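Local structure of GntR family transcriptional regulator (Streptococcus agalactiae, 7B5U) at residues Glu23-Val26 with Trp27-Thr30; Met71-Phe75 with Asn76-Gly80; Asp64-Val67 with Tyr68-Lys72. The protein probably regulates transcription as a GntR-family DNA-binding factor (BusR), the chain here being its RCK_C effector domain, which binds c-di-AMP as a dimer. One frame throughout, in Å; residues are numbered along the deposited sequence.

Interaction 1: Glu23-Val26 with Trp27-Thr30; sequences ELNV and WHQT. With 2BA ((2R,3R,3aS,5R,7aR,9R,10R,10aS,12R,14aR)-2,9-bis(6-amino-9H-purin-9-yl)octahydro-2H,7H-difuro[3,2-d:3',2'-j][1,3,7,9,2,8 ]tetraoxadiphosphacyclododecine-3,5,10,12-tetrol 5,12-dioxide), chain C.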
loop_
_atom_site.group_PDB
_atom_site.type_symbol
_atom_site.label_atom_id
_atom_site.label_comp_id
_atom_site.label_asym_id
_atom_site.label_seq_id
_atom_site.Cartn_x
_atom_site.Cartn_y
_atom_site.Cartn_z
ATOM N N GLU A 23 4.966 -13.170 -2.216
ATOM C CA GLU A 23 4.711 -14.383 -2.989
ATOM C C GLU A 23 3.430 -14.248 -3.791
ATOM O O GLU A 23 3.359 -14.691 -4.947
ATOM C CB GLU A 23 4.589 -15.590 -2.052
ATOM C CG GLU A 23 5.902 -16.062 -1.493
ATOM C CD GLU A 23 5.753 -16.964 -0.275
ATOM O OE1 GLU A 23 4.615 -17.279 0.150
ATOM O OE2 GLU A 23 6.803 -17.368 0.264
ATOM N N LEU A 24 2.395 -13.666 -3.181
ATOM C CA LEU A 24 1.127 -13.469 -3.870
ATOM C C LEU A 24 1.247 -12.419 -4.954
ATOM O O LEU A 24 0.497 -12.469 -5.939
ATOM C CB LEU A 24 0.052 -13.051 -2.872
ATOM C CG LEU A 24 -0.308 -14.117 -1.841
ATOM C CD1 LEU A 24 -1.254 -13.538 -0.811
ATOM C CD2 LEU A 24 -0.932 -15.323 -2.520
ATOM N N ASN A 25 2.165 -11.461 -4.785
ATOM C CA ASN A 25 2.312 -10.350 -5.720
ATOM C C ASN A 25 1.018 -9.528 -5.790
ATOM O O ASN A 25 0.536 -9.182 -6.873
ATOM C CB ASN A 25 2.754 -10.864 -7.096
ATOM C CG ASN A 25 3.601 -9.871 -7.869
ATOM O OD1 ASN A 25 4.248 -8.969 -7.301
ATOM N ND2 ASN A 25 3.624 -10.038 -9.176
ATOM N N VAL A 26 0.482 -9.183 -4.606
ATOM C CA VAL A 26 -0.919 -8.756 -4.481
ATOM C C VAL A 26 -1.274 -7.613 -5.429
ATOM O O VAL A 26 -2.297 -7.681 -6.112
ATOM C CB VAL A 26 -1.273 -8.408 -3.025
ATOM C CG1 VAL A 26 -2.661 -7.757 -2.943
ATOM C CG2 VAL A 26 -1.222 -9.646 -2.156
ATOM N N TRP A 27 -0.477 -6.530 -5.462
ATOM C CA TRP A 27 -0.875 -5.380 -6.280
ATOM C C TRP A 27 -1.083 -5.780 -7.737
ATOM O O TRP A 27 -2.011 -5.293 -8.396
ATOM C CB TRP A 27 0.135 -4.221 -6.176
ATOM C CG TRP A 27 -0.381 -3.005 -6.913
ATOM C CD1 TRP A 27 -1.184 -2.024 -6.399
ATOM C CD2 TRP A 27 -0.192 -2.676 -8.303
ATOM N NE1 TRP A 27 -1.504 -1.111 -7.373
ATOM C CE2 TRP A 27 -0.908 -1.486 -8.551
ATOM C CE3 TRP A 27 0.515 -3.269 -9.360
ATOM C CZ2 TRP A 27 -0.928 -0.878 -9.806
ATOM C CZ3 TRP A 27 0.489 -2.660 -10.605
ATOM C CH2 TRP A 27 -0.226 -1.476 -10.818
ATOM N N HIS A 28 -0.222 -6.656 -8.262
ATOM C CA HIS A 28 -0.352 -7.103 -9.647
ATOM C C HIS A 28 -1.525 -8.046 -9.861
ATOM O O HIS A 28 -2.004 -8.175 -10.993
ATOM C CB HIS A 28 0.949 -7.748 -10.109
ATOM C CG HIS A 28 2.064 -6.766 -10.261
ATOM N ND1 HIS A 28 2.196 -5.969 -11.378
ATOM C CD2 HIS A 28 3.091 -6.437 -9.440
ATOM C CE1 HIS A 28 3.248 -5.183 -11.235
ATOM N NE2 HIS A 28 3.811 -5.451 -10.069
ATOM N N GLN A 29 -1.988 -8.717 -8.804
ATOM C CA GLN A 29 -3.112 -9.637 -8.945
ATOM C C GLN A 29 -4.451 -8.925 -8.864
ATOM O O GLN A 29 -5.404 -9.329 -9.537
ATOM C CB GLN A 29 -3.086 -10.682 -7.831
ATOM C CG GLN A 29 -1.849 -11.526 -7.795
ATOM C CD GLN A 29 -1.796 -12.544 -8.909
ATOM O OE1 GLN A 29 -2.729 -12.677 -9.695
ATOM N NE2 GLN A 29 -0.692 -13.271 -8.987
ATOM N N THR A 30 -4.552 -7.888 -8.020
ATOM C CA THR A 30 -5.841 -7.300 -7.665
ATOM C C THR A 30 -5.893 -5.787 -7.771
ATOM O O THR A 30 -6.985 -5.222 -7.624
ATOM C CB THR A 30 -6.226 -7.646 -6.221
ATOM O OG1 THR A 30 -5.293 -7.019 -5.330
ATOM C CG2 THR A 30 -6.262 -9.165 -6.008
HETATM P P 2BA C . 5.391 -4.319 -7.173
HETATM O O1P 2BA C . 4.050 -3.720 -6.969
HETATM O O2P 2BA C . 5.844 -4.545 -8.576
HETATM O "O5'" 2BA C . 6.455 -3.405 -6.357
HETATM C "C5'" 2BA C . 7.835 -3.622 -6.538
HETATM C "C4'" 2BA C . 8.574 -2.855 -5.403
HETATM O "O4'" 2BA C . 8.355 -1.549 -5.546
HETATM C "C3'" 2BA C . 8.090 -3.281 -3.995
HETATM O "O3'" 2BA C . 8.828 -4.376 -3.588
HETATM C "C2'" 2BA C . 8.317 -1.960 -3.219
HETATM O "O2'" 2BA C . 9.712 -1.887 -2.697
HETATM C "C1'" 2BA C . 8.046 -0.985 -4.108
HETATM N N9 2BA C . 6.669 -0.502 -4.107
HETATM C C8 2BA C . 5.742 -0.795 -5.055
HETATM N N7 2BA C . 4.587 -0.189 -4.719
HETATM C C5 2BA C . 4.827 0.459 -3.551
HETATM C C6 2BA C . 4.065 1.246 -2.730
HETATM N N6 2BA C . 2.692 1.566 -2.963
HETATM N N1 2BA C . 4.608 1.776 -1.632
HETATM C C2 2BA C . 5.901 1.525 -1.299
HETATM N N3 2BA C . 6.683 0.777 -2.093
HETATM C C4 2BA C . 6.101 0.261 -3.195
HETATM P P1 2BA C . 8.302 -5.346 -2.363
HETATM O O1P1 2BA C . 7.875 -4.545 -1.181
HETATM O O2P1 2BA C . 9.383 -6.344 -2.125
HETATM O "O5'1" 2BA C . 6.958 -6.049 -2.966
HETATM C "C5'1" 2BA C . 7.094 -7.018 -3.988
HETATM C "C4'1" 2BA C . 5.666 -7.257 -4.578
HETATM O "O4'1" 2BA C . 4.855 -7.728 -3.635
HETATM C "C3'1" 2BA C . 5.056 -5.943 -5.123
HETATM O "O3'1" 2BA C . 5.475 -5.792 -6.434
HETATM C "C2'1" 2BA C . 3.549 -6.228 -4.899
HETATM O "O2'1" 2BA C . 2.978 -6.967 -6.071
HETATM C "C1'1" 2BA C . 3.488 -6.962 -3.768
HETATM N N91 2BA C . 3.331 -6.206 -2.530
HETATM C C81 2BA C . 4.276 -5.919 -1.598
HETATM N N71 2BA C . 3.730 -5.170 -0.623
HETATM C C51 2BA C . 2.439 -4.977 -0.985
HETATM C C61 2BA C . 1.373 -4.292 -0.428
HETATM N N61 2BA C . 1.490 -3.600 0.819
HETATM N N11 2BA C . 0.197 -4.304 -1.019
HETATM C C21 2BA C . 0.034 -4.942 -2.201
HETATM N N31 2BA C . 1.023 -5.626 -2.785
HETATM C C41 2BA C . 2.212 -5.602 -2.158
#
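Val26 and Thr30 sit one helical turn apart, and the carbonyl oxygen of Val26 takes three donors at once. Thr30 N comes almost head-on to Val26 O at 3.0 Å, whereas Gln29 N and the Thr30 hydroxyl meet that oxygen from out of the carbonyl plane. With chi1 at 66°, Thr30 OG1 lies between its own backbone N and carbonyl carbon, from where it donates back to Val26 O at 3.2 Å; the same OG1 is bonded to Ala32 N. Val26 CG1 lies 3.6 Å from Thr30 OG1, and on this buried side Val26 touches Ile34, and Thr30 touches Met71 and Tyr74 of helix 65-74.

Asn25 separates the two short helices 21-24 and 26-30 of this RCK_C domain. It takes a positive phi, and although it holds the N-cap position its side chain makes no capping bond: OD1 instead accepts from the ribose hydroxyl O2'1 of c-di-AMP at 2.7 Å. The helix start adds a weak bond from Trp27 N to adenine N31. Phosphate oxygen O2P of the ligand lies at the edge of the His28 imidazole, in the ring plane, and receives NE2 at 2.7 Å, with an N-H...O angle of 159°. Trp27 CE3 lies 3.7 Å above the centre of the imidazole, while Trp27 NE1 binds Ser46 O of the second subunit. Asn25, Trp27 and His28 of that subunit bind the same ligand.

The Asn25 amide runs obliquely past the imidazole, the two planes 33° apart. Beyond it Gln29, bent at chi2, folds back toward the end of helix 21-24. Its CG packs close to Leu24 O, at 3.1 Å; the looseness is in the exposed amide, whose NE2 makes a long, weak bond of 3.4 Å to Leu24 O.

Interaction 2: Met71-Phe75 with Asn76-Gly80; sequences MKTYF and NLRMG
A Schellman motif, built from Lys72, Thr73, Asn76 and Leu77, ends helix 65-74. Asn76, with its positive phi, is the C-prime residue, and it turns the chain so that two backbone N-H groups point back into the last turn. Leu77 N reaches Lys72 O at 2.9 Å in the 6→1 bond of the motif, tilted modestly from the carbonyl plane. Asn76 N donates to Thr73 O at 3.1 Å and comes in well above that carbonyl plane, although the N-H itself is aimed straight (161°).

The apolar part follows the same turn. Leu77 CB rests against the aliphatic CG of Lys72, whose chain then bends at chi3 (-105°) and brings CE to 3.2 Å from Leu77 O. Leu77 CG lies 4.3 Å from Phe75 CB. The Phe75 ring itself leads inward to Ile8 and Ile59, while Leu77 also touches Glu12. On the outer side Thr73 and Arg78 run side by side in the same direction, with Thr73 OG1 3.2 Å from Arg78 CD; this hydroxyl is bonded to Ala69 O. The Asn76 amide uses ND2 on Asp13 O.

One water accepts from Lys72 NZ (2.7 Å) and donates to Arg78 O (2.9 Å), extending the link past the motif. The like charges of Lys72 and Arg78 stand 5.9 Å apart, NZ to NH1, a repulsion that solvent at this surface would be expected to weaken.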
loop_
_atom_site.group_PDB
_atom_site.type_symbol
_atom_site.label_atom_id
_atom_site.label_comp_id
_atom_site.label_asym_id
_atom_site.label_seq_id
_atom_site.Cartn_x
_atom_site.Cartn_y
_atom_site.Cartn_z
ATOM N N MET A 71 -10.216 -8.123 -4.970
ATOM C CA MET A 71 -9.759 -8.729 -3.721
ATOM C C MET A 71 -10.751 -9.761 -3.211
ATOM O O MET A 71 -10.360 -10.845 -2.758
ATOM C CB MET A 71 -9.511 -7.649 -2.672
ATOM C CG MET A 71 -8.236 -6.882 -2.912
ATOM S SD MET A 71 -6.759 -7.845 -2.506
ATOM C CE MET A 71 -6.647 -7.498 -0.750
ATOM N N LYS A 72 -12.036 -9.446 -3.271
ATOM C CA LYS A 72 -13.031 -10.389 -2.784
ATOM C C LYS A 72 -13.022 -11.675 -3.604
ATOM O O LYS A 72 -13.104 -12.777 -3.049
ATOM C CB LYS A 72 -14.399 -9.716 -2.802
ATOM C CG LYS A 72 -15.545 -10.649 -3.063
ATOM C CD LYS A 72 -16.849 -9.891 -3.099
ATOM C CE LYS A 72 -17.595 -10.144 -1.834
ATOM N NZ LYS A 72 -19.001 -9.792 -2.017
ATOM N N THR A 73 -12.910 -11.556 -4.926
ATOM C CA THR A 73 -12.853 -12.752 -5.763
ATOM C C THR A 73 -11.576 -13.538 -5.513
ATOM O O THR A 73 -11.597 -14.770 -5.404
ATOM C CB THR A 73 -12.948 -12.340 -7.230
ATOM O OG1 THR A 73 -14.177 -11.636 -7.438
ATOM C CG2 THR A 73 -12.916 -13.548 -8.146
ATOM N N TYR A 74 -10.459 -12.826 -5.421
ATOM C CA TYR A 74 -9.155 -13.443 -5.248
ATOM C C TYR A 74 -9.095 -14.288 -3.983
ATOM O O TYR A 74 -8.466 -15.354 -3.976
ATOM C CB TYR A 74 -8.108 -12.330 -5.225
ATOM C CG TYR A 74 -6.664 -12.753 -5.215
ATOM C CD1 TYR A 74 -6.043 -13.193 -6.373
ATOM C CD2 TYR A 74 -5.911 -12.661 -4.056
ATOM C CE1 TYR A 74 -4.706 -13.551 -6.372
ATOM C CE2 TYR A 74 -4.576 -13.009 -4.045
ATOM C CZ TYR A 74 -3.984 -13.453 -5.203
ATOM O OH TYR A 74 -2.651 -13.802 -5.192
ATOM N N PHE A 75 -9.740 -13.842 -2.903
ATOM C CA PHE A 75 -9.724 -14.570 -1.642
ATOM C C PHE A 75 -10.961 -15.450 -1.431
ATOM O O PHE A 75 -11.243 -15.849 -0.293
ATOM C CB PHE A 75 -9.496 -13.615 -0.472
ATOM C CG PHE A 75 -8.075 -13.136 -0.358
ATOM C CD1 PHE A 75 -7.726 -11.850 -0.709
ATOM C CD2 PHE A 75 -7.082 -13.993 0.081
ATOM C CE1 PHE A 75 -6.406 -11.424 -0.604
ATOM C CE2 PHE A 75 -5.771 -13.574 0.194
ATOM C CZ PHE A 75 -5.431 -12.288 -0.151
ATOM N N ASN A 76 -11.700 -15.760 -2.501
ATOM C CA ASN A 76 -12.771 -16.759 -2.440
ATOM C C ASN A 76 -13.925 -16.300 -1.546
ATOM O O ASN A 76 -14.527 -17.097 -0.827
ATOM C CB ASN A 76 -12.254 -18.147 -2.025
ATOM C CG ASN A 76 -13.291 -19.232 -2.226
ATOM O OD1 ASN A 76 -14.099 -19.170 -3.164
ATOM N ND2 ASN A 76 -13.297 -20.224 -1.338
ATOM N N LEU A 77 -14.258 -15.010 -1.621
ATOM C CA LEU A 77 -15.296 -14.413 -0.790
ATOM C C LEU A 77 -16.568 -14.080 -1.571
ATOM O O LEU A 77 -17.382 -13.280 -1.100
ATOM C CB LEU A 77 -14.761 -13.169 -0.079
ATOM C CG LEU A 77 -13.595 -13.388 0.895
ATOM C CD1 LEU A 77 -13.073 -12.069 1.451
ATOM C CD2 LEU A 77 -14.041 -14.295 2.018
ATOM N N ARG A 78 -16.779 -14.691 -2.736
ATOM C CA ARG A 78 -17.913 -14.301 -3.573
ATOM C C ARG A 78 -19.260 -14.857 -3.118
ATOM O O ARG A 78 -20.288 -14.433 -3.660
ATOM C CB ARG A 78 -17.661 -14.685 -5.033
ATOM C CG ARG A 78 -16.553 -13.894 -5.702
ATOM C CD ARG A 78 -17.065 -12.644 -6.376
ATOM N NE ARG A 78 -17.838 -12.944 -7.578
ATOM C CZ ARG A 78 -18.547 -12.037 -8.243
ATOM N NH1 ARG A 78 -18.578 -10.783 -7.816
ATOM N NH2 ARG A 78 -19.229 -12.381 -9.327
ATOM N N MET A 79 -19.287 -15.793 -2.165
ATOM C CA MET A 79 -20.544 -16.330 -1.625
ATOM C C MET A 79 -21.452 -16.887 -2.722
ATOM O O MET A 79 -22.675 -16.741 -2.671
ATOM C CB MET A 79 -21.289 -15.300 -0.766
ATOM C CG MET A 79 -20.799 -15.190 0.673
ATOM S SD MET A 79 -21.288 -16.573 1.741
ATOM C CE MET A 79 -22.928 -16.067 2.255
ATOM N N GLY A 80 -20.857 -17.518 -3.733
ATOM C CA GLY A 80 -21.628 -18.140 -4.790
ATOM C C GLY A 80 -22.057 -17.220 -5.911
ATOM O O GLY A 80 -22.740 -17.681 -6.837
HETATM O O HOH W 1 -20.137 -11.521 -3.826
#

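Interaction 3: Asp64-Val67 with Tyr68-Lys72; sequences DEDV and YARMK
Backbone bonds of the i to i+4 kind carry most of this contact, as Tyr68, Ala69, Arg70 and Met71 donate in turn to the carbonyls of Asp64, Glu65, Asp66 and Val67. The first, Tyr68 N to Asp64 O, measures 3.0 Å and the last, Met71 N to Val67 O, 2.9 Å. This is the opening of helix 65-74, the helix that packs on strand 58-62 of the domain.

Capping comes from Asp64 at the N-cap. With chi1 at 65° its carboxylate turns back over the helix start, and OD2 accepts from Val67 N at 3.1 Å (N-H...O 162°).

Apolar contacts face the sheet where Val67 and Tyr68 both rest on Phe61. Separately, Lys72 CB lies over one face of the Tyr68 ring, toward its rim, and Tyr68 CB packs against a backbone carbonyl, 3.4 Å from Glu65 O.

The charged pair, Asp66 and Arg70, meets indirectly. Arg70 lays CG 3.3 Å from Asp66 O, then bends at chi3 (66°), and a water in the guanidinium plane spans Arg70 NH1 (3.0 Å) and Asp66 OD2 (2.7 Å). NH2 meanwhile binds Gln29 O of helix 26-30. The charges do not touch (Asp66 OD2 to Arg70 NE 5.0 Å); the water bridges them, and a modest attraction would be expected, while the acidic residues at the helix start would be expected to interact favourably with its dipole.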
loop_
_atom_site.group_PDB
_atom_site.type_symbol
_atom_site.label_atom_id
_atom_site.label_comp_id
_atom_site.label_asym_id
_atom_site.label_seq_id
_atom_site.Cartn_x
_atom_site.Cartn_y
_atom_site.Cartn_z
ATOM N N ASP A 64 -10.217 1.258 -5.422
ATOM C CA ASP A 64 -11.579 1.690 -5.693
ATOM C C ASP A 64 -12.503 0.475 -5.611
ATOM O O ASP A 64 -12.096 -0.616 -5.211
ATOM C CB ASP A 64 -11.650 2.481 -7.003
ATOM C CG ASP A 64 -11.301 1.656 -8.225
ATOM O OD1 ASP A 64 -11.195 2.259 -9.318
ATOM O OD2 ASP A 64 -11.166 0.418 -8.118
ATOM N N GLU A 65 -13.759 0.665 -6.013
ATOM C CA GLU A 65 -14.741 -0.412 -5.919
ATOM C C GLU A 65 -14.325 -1.622 -6.746
ATOM O O GLU A 65 -14.588 -2.769 -6.354
ATOM C CB GLU A 65 -16.116 0.093 -6.356
ATOM C CG GLU A 65 -16.860 0.898 -5.295
ATOM C CD GLU A 65 -16.545 2.391 -5.314
ATOM O OE1 GLU A 65 -17.336 3.157 -4.722
ATOM O OE2 GLU A 65 -15.524 2.804 -5.910
ATOM N N ASP A 66 -13.688 -1.389 -7.898
ATOM C CA ASP A 66 -13.257 -2.503 -8.733
ATOM C C ASP A 66 -12.132 -3.283 -8.064
ATOM O O ASP A 66 -12.097 -4.516 -8.139
ATOM C CB ASP A 66 -12.829 -1.995 -10.109
ATOM C CG ASP A 66 -12.742 -3.106 -11.139
ATOM O OD1 ASP A 66 -13.799 -3.675 -11.488
ATOM O OD2 ASP A 66 -11.625 -3.412 -11.606
ATOM N N VAL A 67 -11.198 -2.581 -7.406
ATOM C CA VAL A 67 -10.146 -3.261 -6.660
ATOM C C VAL A 67 -10.751 -4.106 -5.550
ATOM O O VAL A 67 -10.320 -5.241 -5.303
ATOM C CB VAL A 67 -9.151 -2.231 -6.103
ATOM C CG1 VAL A 67 -8.188 -2.899 -5.139
ATOM C CG2 VAL A 67 -8.404 -1.543 -7.235
ATOM N N TYR A 68 -11.755 -3.563 -4.857
ATOM C CA TYR A 68 -12.454 -4.348 -3.845
ATOM C C TYR A 68 -13.019 -5.637 -4.444
ATOM O O TYR A 68 -12.877 -6.721 -3.866
ATOM C CB TYR A 68 -13.558 -3.536 -3.156
ATOM C CG TYR A 68 -14.476 -4.459 -2.405
ATOM C CD1 TYR A 68 -14.096 -5.003 -1.185
ATOM C CD2 TYR A 68 -15.691 -4.862 -2.957
ATOM C CE1 TYR A 68 -14.915 -5.905 -0.516
ATOM C CE2 TYR A 68 -16.521 -5.759 -2.295
ATOM C CZ TYR A 68 -16.122 -6.277 -1.076
ATOM O OH TYR A 68 -16.921 -7.170 -0.395
ATOM N N ALA A 69 -13.674 -5.538 -5.605
ATOM C CA ALA A 69 -14.245 -6.724 -6.240
ATOM C C ALA A 69 -13.168 -7.751 -6.576
ATOM O O ALA A 69 -13.373 -8.962 -6.406
ATOM C CB ALA A 69 -15.010 -6.314 -7.500
ATOM N N ARG A 70 -12.010 -7.286 -7.050
ATOM C CA ARG A 70 -10.895 -8.185 -7.331
ATOM C C ARG A 70 -10.393 -8.877 -6.063
ATOM O O ARG A 70 -10.142 -10.088 -6.070
ATOM C CB ARG A 70 -9.776 -7.431 -8.057
ATOM C CG ARG A 70 -10.230 -6.884 -9.409
ATOM C CD ARG A 70 -9.240 -5.930 -10.061
ATOM N NE ARG A 70 -8.008 -6.622 -10.416
ATOM C CZ ARG A 70 -6.897 -6.013 -10.820
ATOM N NH1 ARG A 70 -6.853 -4.682 -10.939
ATOM N NH2 ARG A 70 -5.828 -6.750 -11.102
ATOM N N MET A 71 -10.216 -8.123 -4.970
ATOM C CA MET A 71 -9.759 -8.729 -3.721
ATOM C C MET A 71 -10.751 -9.761 -3.211
ATOM O O MET A 71 -10.360 -10.845 -2.758
ATOM C CB MET A 71 -9.511 -7.649 -2.672
ATOM C CG MET A 71 -8.236 -6.882 -2.912
ATOM S SD MET A 71 -6.759 -7.845 -2.506
ATOM C CE MET A 71 -6.647 -7.498 -0.750
ATOM N N LYS A 72 -12.036 -9.446 -3.271
ATOM C CA LYS A 72 -13.031 -10.389 -2.784
ATOM C C LYS A 72 -13.022 -11.675 -3.604
ATOM O O LYS A 72 -13.104 -12.777 -3.049
ATOM C CB LYS A 72 -14.399 -9.716 -2.802
ATOM C CG LYS A 72 -15.545 -10.649 -3.063
ATOM C CD LYS A 72 -16.849 -9.891 -3.099
ATOM C CE LYS A 72 -17.595 -10.144 -1.834
ATOM N NZ LYS A 72 -19.001 -9.792 -2.017
HETATM O O HOH W 2 -9.115 -2.749 -11.001
#

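Following the chain from its N terminus, interaction 1 comes first, spanning the break between helices 21-24 and 26-30; strands 33-39 through 58-62 follow before helix 65-74 begins. Interaction 3 covers the start of that helix and interaction 2 its end, the two overlapping at Met71 and Lys72. Each joins adjoining segments, so no long loop is closed, and interaction 1 is in series with the other two. In space the helices come together: residues 29-30 meet both parts of helix 65-74, with Gln29 also touching Tyr74. The ligand-binding helix 26-30 is thereby joined to the C-terminal helix, which also packs on strands 6-9 and 58-62.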